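Local coordinates for periplasmic protein (Legionella pneumophila subsp. pneumophila, PDB 4FGQ) that probably acts as a calcium-dependent periplasmic cysteine protease of the bacterial transglutaminase-like family, at residues 108-113 with 153-158; 121-126 with 134-139. One frame throughout, in Å; residues are numbered along the deposited sequence.

How the contacts relate
Contacts 1 and 2 belong to one antiparallel sheet, and their centres are 8 Å apart. They meet where strand 107-114, from contact 1, lies beside strand 119-126, from contact 2. Probable hydrogen bonds join them there, from His121 N to Ala112 O (2.7 Å) and from Thr110 N to Val123 O (2.8 Å). Contact 2 holds the His121-Asp138 pair next to Cys86, consistent with the Cys-His-Asp site of transglutaminase-like cysteine proteinases. Both contacts come near residues that bind calcium in this protein, although no calcium is bound to this chain in the model: the side chain of Glu87 is about 4 Å from that of Tyr111 and about 7 Å from that of His121.

Contact 1. Residues 108-113 with 153-158; sequences RITYAA and LKPVYS
Tyr111 faces both Val156 and Tyr157 in a classic beta bulge, which interrupts the antiparallel pairing of strand 153-159 with 107-114, flanked on its other side by 119-126. Its carbonyl oxygen takes two donors, both in the carbonyl plane: Tyr111 O is 2.7 Å from Val156 N and, more loosely, 3.3 Å from Tyr157 N. Tyr111 N in turn donates to Tyr157 O over 2.8 Å. The extra residue shifts the register by one, so Thr110 pairs with Ser158 but Ala112 with Pro155, and regular pairing resumes where Ala113 and Lys154 exchange two backbone bonds.

The two tyrosines emerge on the same face of the sheet with different first torsions. Tyr111 places CG trans to its backbone N (chi1 180°), whereas Tyr157 holds CG between N and the carbonyl carbon (chi1 72°), and the side chains cross. Their planes are 17° apart, yet the rings are slid past each other, with centroids separated by 4.9 Å and little overlap. The overlap that remains is between CE2 of Tyr157, over one face of the Tyr111 ring, and CG of Tyr111, 3.4 Å from it. Tyr111 CB makes a CH-pi contact, 3.7 Å from the centroid of the Tyr157 ring. Val156 runs alongside Tyr111 and sets its CB against the ring edge. Trp72 and Leu182 also touch Tyr157, and Ile109 packs on helix 86-100.

On the face of Thr110 and Ser158, Thr110 OG1 and Ser125 OG share a hydrogen bond, while Thr110 CG2 meets the Pro155 ring. The extended Arg108 chain passes Ser158 on its way to cation-pi contacts with Trp165 and Tyr127, its CD lying 3.5 Å from Ser158 OG. Nearby, Ser158 CA makes a CA-H...O contact with Ile109 O at 3.1 Å.

Contact 2. Residues 121-126 with 134-139; sequences HMVLSF and PLILDS
With chi1 near trans in both residues, -170° in His121 and -159° in Asp138, the imidazole and the carboxylate reach across the open end of a beta hairpin and meet. His121 NE2 donates an almost straight hydrogen bond of 2.8 Å to Asp138 OD1. The acceptor lies in the ring plane, whereas the donor comes to the syn side of OD1 somewhat out of the carboxylate plane, the two planes being 51° apart. Leu140 N also bonds to OD1 and Arg150 forms a salt bridge with OD2, so both carboxylate oxygens are gripped. Val123 adds an apolar flank, its CG1 3.7 Å from Asp138 CG.

Further along, Leu124 with Leu137 and Phe126 with Leu135 each exchange two backbone bonds. Between them, the CD1 methyl of Ile136 ends 3.5 Å from Ser125 OG, a hydroxyl hydrogen-bonded with Thr110 OG1 of the adjoining strand, and its CG2 branch packs on Val123. Phe126 and Leu135 lie side by side on the other face, with Phe126 CD2 4.0 Å from Leu135 CD1. A water accepts from Ser139 OG and donates to Met122 O, each at 2.7 Å.

Helix 43-55 packs on Phe126 and Leu137, while helix 86-100 brings Cys86 against His121, as expected for a Cys-His-Asp site of this transglutaminase-like family, and Lys93 against Leu124; strands 107-114 and 145-146 flank the hairpin.

Contact 1. Residues 108-113 with 153-158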
loop_
_atom_site.group_PDB
_atom_site.type_symbol
_atom_site.label_atom_id
_atom_site.label_comp_id
_atom_site.label_asym_id
_atom_site.label_seq_id
_atom_site.Cartn_x
_atom_site.Cartn_y
_atom_site.Cartn_z
ATOM N N ARG A 108 -8.090 4.051 0.106
ATOM C CA ARG A 108 -7.427 5.242 0.622
ATOM C C ARG A 108 -6.320 4.849 1.553
ATOM O O ARG A 108 -6.561 4.175 2.555
ATOM C CB ARG A 108 -8.424 6.151 1.344
ATOM C CG ARG A 108 -9.460 6.753 0.416
ATOM C CD ARG A 108 -10.358 7.738 1.110
ATOM N NE ARG A 108 -11.435 8.169 0.217
ATOM C CZ ARG A 108 -12.445 8.956 0.582
ATOM N NH1 ARG A 108 -12.525 9.404 1.826
ATOM N NH2 ARG A 108 -13.379 9.283 -0.301
ATOM N N ILE A 109 -5.097 5.243 1.205
ATOM C CA ILE A 109 -3.964 5.039 2.085
ATOM C C ILE A 109 -4.190 5.941 3.295
ATOM O O ILE A 109 -4.459 7.138 3.143
ATOM C CB ILE A 109 -2.656 5.402 1.375
ATOM C CG1 ILE A 109 -2.479 4.538 0.114
ATOM C CG2 ILE A 109 -1.468 5.247 2.325
ATOM C CD1 ILE A 109 -1.411 5.076 -0.869
ATOM N N THR A 110 -4.093 5.380 4.501
ATOM C CA THR A 110 -4.548 6.096 5.693
ATOM C C THR A 110 -3.448 6.268 6.724
ATOM O O THR A 110 -2.865 5.289 7.180
ATOM C CB THR A 110 -5.706 5.351 6.375
ATOM O OG1 THR A 110 -6.788 5.222 5.449
ATOM C CG2 THR A 110 -6.206 6.115 7.602
ATOM N N TYR A 111 -3.211 7.514 7.107
ATOM C CA TYR A 111 -2.249 7.844 8.153
ATOM C C TYR A 111 -3.035 7.941 9.449
ATOM O O TYR A 111 -3.968 8.747 9.567
ATOM C CB TYR A 111 -1.600 9.172 7.802
ATOM C CG TYR A 111 -0.560 9.722 8.761
ATOM C CD1 TYR A 111 0.787 9.612 8.476
ATOM C CD2 TYR A 111 -0.932 10.426 9.889
ATOM C CE1 TYR A 111 1.743 10.154 9.319
ATOM C CE2 TYR A 111 0.010 10.969 10.732
ATOM C CZ TYR A 111 1.344 10.825 10.443
ATOM O OH TYR A 111 2.291 11.372 11.286
ATOM N N ALA A 112 -2.667 7.112 10.419
ATOM C CA ALA A 112 -3.404 7.029 11.668
ATOM C C ALA A 112 -2.458 7.169 12.858
ATOM O O ALA A 112 -1.270 6.872 12.760
ATOM C CB ALA A 112 -4.166 5.705 11.748
ATOM N N ALA A 113 -2.994 7.624 13.979
ATOM C CA ALA A 113 -2.250 7.567 15.231
ATOM C C ALA A 113 -2.482 6.168 15.810
ATOM O O ALA A 113 -3.630 5.729 15.924
ATOM C CB ALA A 113 -2.764 8.625 16.188
ATOM N N LEU A 153 -6.374 2.297 16.201
ATOM C CA LEU A 153 -5.989 3.190 15.105
ATOM C C LEU A 153 -6.941 4.374 15.017
ATOM O O LEU A 153 -8.150 4.190 14.849
ATOM C CB LEU A 153 -5.987 2.445 13.770
ATOM C CG LEU A 153 -5.014 1.279 13.608
ATOM C CD1 LEU A 153 -5.200 0.631 12.244
ATOM C CD2 LEU A 153 -3.563 1.723 13.802
ATOM N N LYS A 154 -6.397 5.584 15.137
ATOM C CA LYS A 154 -7.198 6.804 15.010
ATOM C C LYS A 154 -6.754 7.549 13.756
ATOM O O LYS A 154 -5.692 8.167 13.740
ATOM C CB LYS A 154 -7.011 7.685 16.246
ATOM C CG LYS A 154 -7.897 8.934 16.257
ATOM C CD LYS A 154 -7.691 9.739 17.531
ATOM C CE LYS A 154 -8.635 10.944 17.568
ATOM N NZ LYS A 154 -8.440 11.789 18.780
ATOM N N PRO A 155 -7.555 7.478 12.686
ATOM C CA PRO A 155 -7.166 8.134 11.432
ATOM C C PRO A 155 -6.943 9.645 11.581
ATOM O O PRO A 155 -7.670 10.335 12.305
ATOM C CB PRO A 155 -8.367 7.870 10.521
ATOM C CG PRO A 155 -8.955 6.595 11.049
ATOM C CD PRO A 155 -8.814 6.723 12.547
ATOM N N VAL A 156 -5.932 10.140 10.876
ATOM C CA VAL A 156 -5.619 11.559 10.810
ATOM C C VAL A 156 -5.925 12.103 9.415
ATOM O O VAL A 156 -6.610 13.119 9.279
ATOM C CB VAL A 156 -4.151 11.801 11.195
ATOM C CG1 VAL A 156 -3.793 13.283 11.103
ATOM C CG2 VAL A 156 -3.915 11.299 12.608
ATOM N N TYR A 157 -5.414 11.438 8.387
ATOM C CA TYR A 157 -5.761 11.803 7.012
ATOM C C TYR A 157 -5.650 10.587 6.122
ATOM O O TYR A 157 -5.070 9.581 6.512
ATOM C CB TYR A 157 -4.873 12.944 6.481
ATOM C CG TYR A 157 -3.433 12.571 6.171
ATOM C CD1 TYR A 157 -3.074 12.105 4.915
ATOM C CD2 TYR A 157 -2.430 12.727 7.122
ATOM C CE1 TYR A 157 -1.762 11.776 4.622
ATOM C CE2 TYR A 157 -1.112 12.407 6.833
ATOM C CZ TYR A 157 -0.788 11.930 5.583
ATOM O OH TYR A 157 0.515 11.603 5.282
ATOM N N SER A 158 -6.232 10.666 4.930
ATOM C CA SER A 158 -6.117 9.579 3.974
ATOM C C SER A 158 -5.957 10.158 2.571
ATOM O O SER A 158 -6.248 11.330 2.337
ATOM C CB SER A 158 -7.319 8.632 4.057
ATOM O OG SER A 158 -8.516 9.300 3.711
#

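Contact 2. Residues 121-126 with 134-139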
loop_
_atom_site.group_PDB
_atom_site.type_symbol
_atom_site.label_atom_id
_atom_site.label_comp_id
_atom_site.label_asym_id
_atom_site.label_seq_id
_atom_site.Cartn_x
_atom_site.Cartn_y
_atom_site.Cartn_z
ATOM N N HIS A 121 1.054 5.522 12.326
ATOM C CA HIS A 121 1.059 4.240 11.637
ATOM C C HIS A 121 0.192 4.331 10.398
ATOM O O HIS A 121 -0.937 4.805 10.470
ATOM C CB HIS A 121 0.499 3.152 12.548
ATOM C CG HIS A 121 0.675 1.770 12.004
ATOM N ND1 HIS A 121 1.917 1.180 11.878
ATOM C CD2 HIS A 121 -0.223 0.869 11.540
ATOM C CE1 HIS A 121 1.771 -0.028 11.361
ATOM N NE2 HIS A 121 0.486 -0.244 11.156
ATOM N N MET A 122 0.710 3.857 9.271
ATOM C CA MET A 122 -0.012 3.940 8.001
ATOM C C MET A 122 -0.572 2.577 7.638
ATOM O O MET A 122 0.108 1.548 7.790
ATOM C CB MET A 122 0.937 4.405 6.890
ATOM C CG MET A 122 0.277 4.842 5.585
ATOM S SD MET A 122 -0.225 6.586 5.638
ATOM C CE MET A 122 1.299 7.474 5.317
ATOM N N VAL A 123 -1.813 2.566 7.159
ATOM C CA VAL A 123 -2.467 1.347 6.691
ATOM C C VAL A 123 -3.138 1.656 5.364
ATOM O O VAL A 123 -3.127 2.802 4.925
ATOM C CB VAL A 123 -3.537 0.851 7.680
ATOM C CG1 VAL A 123 -2.884 0.493 9.027
ATOM C CG2 VAL A 123 -4.618 1.919 7.864
ATOM N N LEU A 124 -3.729 0.641 4.734
ATOM C CA LEU A 124 -4.544 0.869 3.542
ATOM C C LEU A 124 -5.990 0.587 3.913
ATOM O O LEU A 124 -6.292 -0.480 4.437
ATOM C CB LEU A 124 -4.105 -0.053 2.400
ATOM C CG LEU A 124 -4.960 0.008 1.128
ATOM C CD1 LEU A 124 -5.022 1.428 0.620
ATOM C CD2 LEU A 124 -4.339 -0.905 0.076
ATOM N N SER A 125 -6.873 1.559 3.684
ATOM C CA SER A 125 -8.289 1.386 3.985
ATOM C C SER A 125 -9.083 1.089 2.721
ATOM O O SER A 125 -8.938 1.777 1.711
ATOM C CB SER A 125 -8.853 2.660 4.634
ATOM O OG SER A 125 -8.270 2.884 5.912
ATOM N N PHE A 126 -9.920 0.062 2.775
ATOM C CA PHE A 126 -10.779 -0.281 1.644
ATOM C C PHE A 126 -12.206 0.056 2.020
ATOM O O PHE A 126 -12.691 -0.391 3.059
ATOM C CB PHE A 126 -10.666 -1.777 1.331
ATOM C CG PHE A 126 -11.772 -2.290 0.448
ATOM C CD1 PHE A 126 -11.728 -2.100 -0.924
ATOM C CD2 PHE A 126 -12.870 -2.950 0.996
ATOM C CE1 PHE A 126 -12.754 -2.560 -1.736
ATOM C CE2 PHE A 126 -13.890 -3.418 0.187
ATOM C CZ PHE A 126 -13.838 -3.220 -1.178
ATOM N N PRO A 134 -14.738 1.254 6.736
ATOM C CA PRO A 134 -13.671 0.685 5.906
ATOM C C PRO A 134 -13.022 -0.545 6.526
ATOM O O PRO A 134 -13.107 -0.739 7.743
ATOM C CB PRO A 134 -12.651 1.826 5.806
ATOM C CG PRO A 134 -12.860 2.618 7.065
ATOM C CD PRO A 134 -14.334 2.521 7.372
ATOM N N LEU A 135 -12.425 -1.374 5.675
ATOM C CA LEU A 135 -11.670 -2.548 6.097
ATOM C C LEU A 135 -10.199 -2.162 6.083
ATOM O O LEU A 135 -9.741 -1.486 5.156
ATOM C CB LEU A 135 -11.930 -3.691 5.126
ATOM C CG LEU A 135 -13.391 -4.091 4.963
ATOM C CD1 LEU A 135 -13.488 -5.368 4.118
ATOM C CD2 LEU A 135 -14.039 -4.288 6.313
ATOM N N ILE A 136 -9.459 -2.581 7.110
ATOM C CA ILE A 136 -8.088 -2.132 7.293
ATOM C C ILE A 136 -7.068 -3.193 6.879
ATOM O O ILE A 136 -7.014 -4.288 7.456
ATOM C CB ILE A 136 -7.831 -1.732 8.768
ATOM C CG1 ILE A 136 -8.840 -0.675 9.242
ATOM C CG2 ILE A 136 -6.410 -1.238 8.925
ATOM C CD1 ILE A 136 -8.771 0.632 8.479
ATOM N N LEU A 137 -6.257 -2.863 5.878
ATOM C CA LEU A 137 -5.168 -3.728 5.421
ATOM C C LEU A 137 -3.878 -3.204 6.059
ATOM O O LEU A 137 -3.379 -2.120 5.692
ATOM C CB LEU A 137 -5.051 -3.690 3.897
ATOM C CG LEU A 137 -6.021 -4.597 3.129
ATOM C CD1 LEU A 137 -7.463 -4.062 3.191
ATOM C CD2 LEU A 137 -5.558 -4.748 1.677
ATOM N N ASP A 138 -3.353 -3.972 7.016
ATOM C CA ASP A 138 -2.263 -3.539 7.883
ATOM C C ASP A 138 -1.051 -4.411 7.630
ATOM O O ASP A 138 -1.180 -5.516 7.098
ATOM C CB ASP A 138 -2.726 -3.697 9.339
ATOM C CG ASP A 138 -1.938 -2.857 10.318
ATOM O OD1 ASP A 138 -0.807 -2.451 10.001
ATOM O OD2 ASP A 138 -2.464 -2.628 11.428
ATOM N N SER A 139 0.118 -3.894 7.999
ATOM C CA SER A 139 1.374 -4.627 7.950
ATOM C C SER A 139 1.748 -5.238 9.310
ATOM O O SER A 139 2.681 -6.038 9.398
ATOM C CB SER A 139 2.500 -3.690 7.486
ATOM O OG SER A 139 2.412 -2.434 8.147
HETATM O O HOH W 1 1.057 -0.694 6.572
#